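PDB 2X4H: iron dependent repressor from Sulfolobus solfataricus, which probably acts as a metal-responsive DNA-binding transcription regulator of the DtxR/MntR family. Local coordinates for residues S17-I22 with S53-K58. Numbering follows the deposited sequence.
With ZN (zinc ion), chain L.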
loop_
_atom_site.group_PDB
_atom_site.type_symbol
_atom_site.label_atom_id
_atom_site.label_comp_id
_atom_site.label_asym_id
_atom_site.label_seq_id
_atom_site.Cartn_x
_atom_site.Cartn_y
_atom_site.Cartn_z
ATOM N N SER C 17 -3.448 -14.808 -1.373
ATOM C CA SER C 17 -2.373 -15.815 -1.276
ATOM C C SER C 17 -1.405 -15.565 -0.119
ATOM O O SER C 17 -1.011 -16.495 0.582
ATOM C CB SER C 17 -1.585 -15.881 -2.585
ATOM O OG SER C 17 -2.336 -16.575 -3.552
ATOM N N TYR C 18 -1.011 -14.302 0.060
ATOM C CA TYR C 18 -0.156 -13.930 1.184
ATOM C C TYR C 18 -0.817 -14.330 2.478
ATOM O O TYR C 18 -0.200 -14.978 3.308
ATOM C CB TYR C 18 0.097 -12.419 1.222
ATOM C CG TYR C 18 1.310 -11.945 0.475
ATOM C CD1 TYR C 18 1.344 -11.944 -0.920
ATOM C CD2 TYR C 18 2.414 -11.435 1.160
ATOM C CE1 TYR C 18 2.464 -11.491 -1.619
ATOM C CE2 TYR C 18 3.529 -10.972 0.474
ATOM C CZ TYR C 18 3.551 -10.997 -0.910
ATOM O OH TYR C 18 4.664 -10.536 -1.575
ATOM N N LEU C 19 -2.077 -13.938 2.645
ATOM C CA LEU C 19 -2.784 -14.153 3.902
ATOM C C LEU C 19 -3.023 -15.614 4.202
ATOM O O LEU C 19 -3.030 -16.002 5.369
ATOM C CB LEU C 19 -4.124 -13.421 3.946
ATOM C CG LEU C 19 -4.111 -11.896 3.830
ATOM C CD1 LEU C 19 -5.507 -11.369 4.084
ATOM C CD2 LEU C 19 -3.094 -11.240 4.776
ATOM N N LEU C 20 -3.238 -16.425 3.172
ATOM C CA LEU C 20 -3.411 -17.865 3.385
ATOM C C LEU C 20 -2.076 -18.488 3.774
ATOM O O LEU C 20 -2.044 -19.442 4.542
ATOM C CB LEU C 20 -3.976 -18.559 2.140
ATOM C CG LEU C 20 -5.467 -18.331 1.878
ATOM C CD1 LEU C 20 -5.826 -18.576 0.414
ATOM C CD2 LEU C 20 -6.305 -19.211 2.809
ATOM N N THR C 21 -0.976 -17.947 3.250
ATOM C CA THR C 21 0.347 -18.452 3.609
ATOM C C THR C 21 0.735 -18.055 5.031
ATOM O O THR C 21 1.296 -18.853 5.761
ATOM C CB THR C 21 1.422 -17.944 2.674
ATOM O OG1 THR C 21 1.104 -18.315 1.330
ATOM C CG2 THR C 21 2.745 -18.543 3.056
ATOM N N ILE C 22 0.443 -16.816 5.404
ATOM C CA ILE C 22 0.648 -16.346 6.771
ATOM C C ILE C 22 -0.224 -17.157 7.757
ATOM O O ILE C 22 0.255 -17.586 8.812
ATOM C CB ILE C 22 0.349 -14.815 6.882
ATOM C CG1 ILE C 22 1.396 -14.014 6.118
ATOM C CG2 ILE C 22 0.279 -14.351 8.353
ATOM C CD1 ILE C 22 0.999 -12.568 5.871
ATOM N N SER C 53 4.114 -4.571 4.421
ATOM C CA SER C 53 3.888 -3.258 5.049
ATOM C C SER C 53 2.609 -2.602 4.547
ATOM O O SER C 53 1.907 -1.945 5.306
ATOM C CB SER C 53 5.120 -2.313 4.930
ATOM O OG SER C 53 5.394 -1.987 3.594
ATOM N N HIS C 54 2.268 -2.841 3.287
ATOM C CA HIS C 54 0.938 -2.480 2.783
ATOM C C HIS C 54 -0.227 -3.235 3.419
ATOM O O HIS C 54 -1.289 -2.651 3.649
ATOM C CB HIS C 54 0.892 -2.609 1.262
ATOM C CG HIS C 54 1.697 -1.554 0.565
ATOM N ND1 HIS C 54 1.469 -0.212 0.762
ATOM C CD2 HIS C 54 2.722 -1.639 -0.311
ATOM C CE1 HIS C 54 2.317 0.492 0.034
ATOM N NE2 HIS C 54 3.095 -0.350 -0.622
ATOM N N LEU C 55 -0.029 -4.521 3.698
ATOM C CA LEU C 55 -1.049 -5.326 4.381
ATOM C C LEU C 55 -1.220 -4.874 5.834
ATOM O O LEU C 55 -2.329 -4.913 6.366
ATOM C CB LEU C 55 -0.708 -6.824 4.330
ATOM C CG LEU C 55 -0.782 -7.573 2.996
ATOM C CD1 LEU C 55 -0.113 -8.942 3.110
ATOM C CD2 LEU C 55 -2.217 -7.730 2.539
ATOM N N GLU C 56 -0.122 -4.449 6.469
ATOM C CA GLU C 56 -0.183 -3.861 7.815
ATOM C C GLU C 56 -0.946 -2.524 7.769
ATOM O O GLU C 56 -1.761 -2.252 8.637
ATOM C CB GLU C 56 1.226 -3.726 8.431
ATOM C CG GLU C 56 1.228 -3.281 9.884
ATOM C CD GLU C 56 2.539 -3.581 10.629
ATOM O OE1 GLU C 56 3.604 -3.708 9.985
ATOM O OE2 GLU C 56 2.495 -3.683 11.878
ATOM N N GLU C 57 -0.721 -1.717 6.738
ATOM C CA GLU C 57 -1.476 -0.456 6.545
ATOM C C GLU C 57 -2.978 -0.656 6.406
ATOM O O GLU C 57 -3.758 0.185 6.827
ATOM C CB GLU C 57 -0.994 0.278 5.288
ATOM C CG GLU C 57 0.340 0.946 5.424
ATOM C CD GLU C 57 0.809 1.607 4.134
ATOM O OE1 GLU C 57 1.970 2.066 4.104
ATOM O OE2 GLU C 57 0.024 1.669 3.160
ATOM N N LYS C 58 -3.371 -1.754 5.767
ATOM C CA LYS C 58 -4.797 -2.129 5.629
ATOM C C LYS C 58 -5.372 -2.788 6.877
ATOM O O LYS C 58 -6.556 -3.080 6.919
ATOM C CB LYS C 58 -5.008 -3.067 4.425
ATOM C CG LYS C 58 -4.818 -2.374 3.086
ATOM C CD LYS C 58 -4.584 -3.348 1.919
ATOM C CE LYS C 58 -5.899 -3.909 1.363
ATOM N NZ LYS C 58 -5.799 -4.364 -0.062
HETATM ZN ZN ZN L . 4.653 -0.049 -1.782
#
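L55 reaches L19 and Y18 with CG anti to its own carbonyl carbon (chi1 -69°) and CD1 at the far end of an extended side chain. L19 places its CG in the same way (chi1 -61°). Its CD1 continues the chain anti to CA (chi2 -172°), and the other branch, CD2, does the touching. L55 CD1 lies 4.1 Å from L19 CD2. The same methyl is 4.0 Å from Y18 CB and 4.1 Å from Y18 CD2, so it sits at the root of the tyrosine side chain and approaches the ring obliquely. One leucine methyl thus meets two neighbouring residues of helix 13-27. The nearest CA atoms, L19 CA and L55 CA, are 9.0 Å apart, and the side chains bridge the gap.

Helices 34-41 and 45-57 probably form the helix-turn-helix, with hairpin 61-64/67-70 as the wing. This buried contact packs helix 13-27 against the probable recognition helix 45-57. V61 touches both L19 and L55. Y18 also packs on L41, I43 and V48.

H54 takes no part in the apolar contact. Its NE2 binds a zinc ion at 2.0 Å. E50 of the same chain and E15 and E51 of the second subunit also bind that zinc, and the H54 ring stacks on H54 of the second subunit. ND1 gives a weak hydrogen bond to E57 OE2, 3.4 Å long. This carboxylate may modestly aid metal binding.

S17 O accepts bonds from T21 N and, at 2.9 Å, from T21 OG1, on opposite faces of the carbonyl plane.

Between segments 17-22 and 53-58 the contact is apolar; the K58-E15 salt bridge adds a polar link beside it. Packing within the domain and metal bridging between chains therefore fall on consecutive residues, L55 and H54.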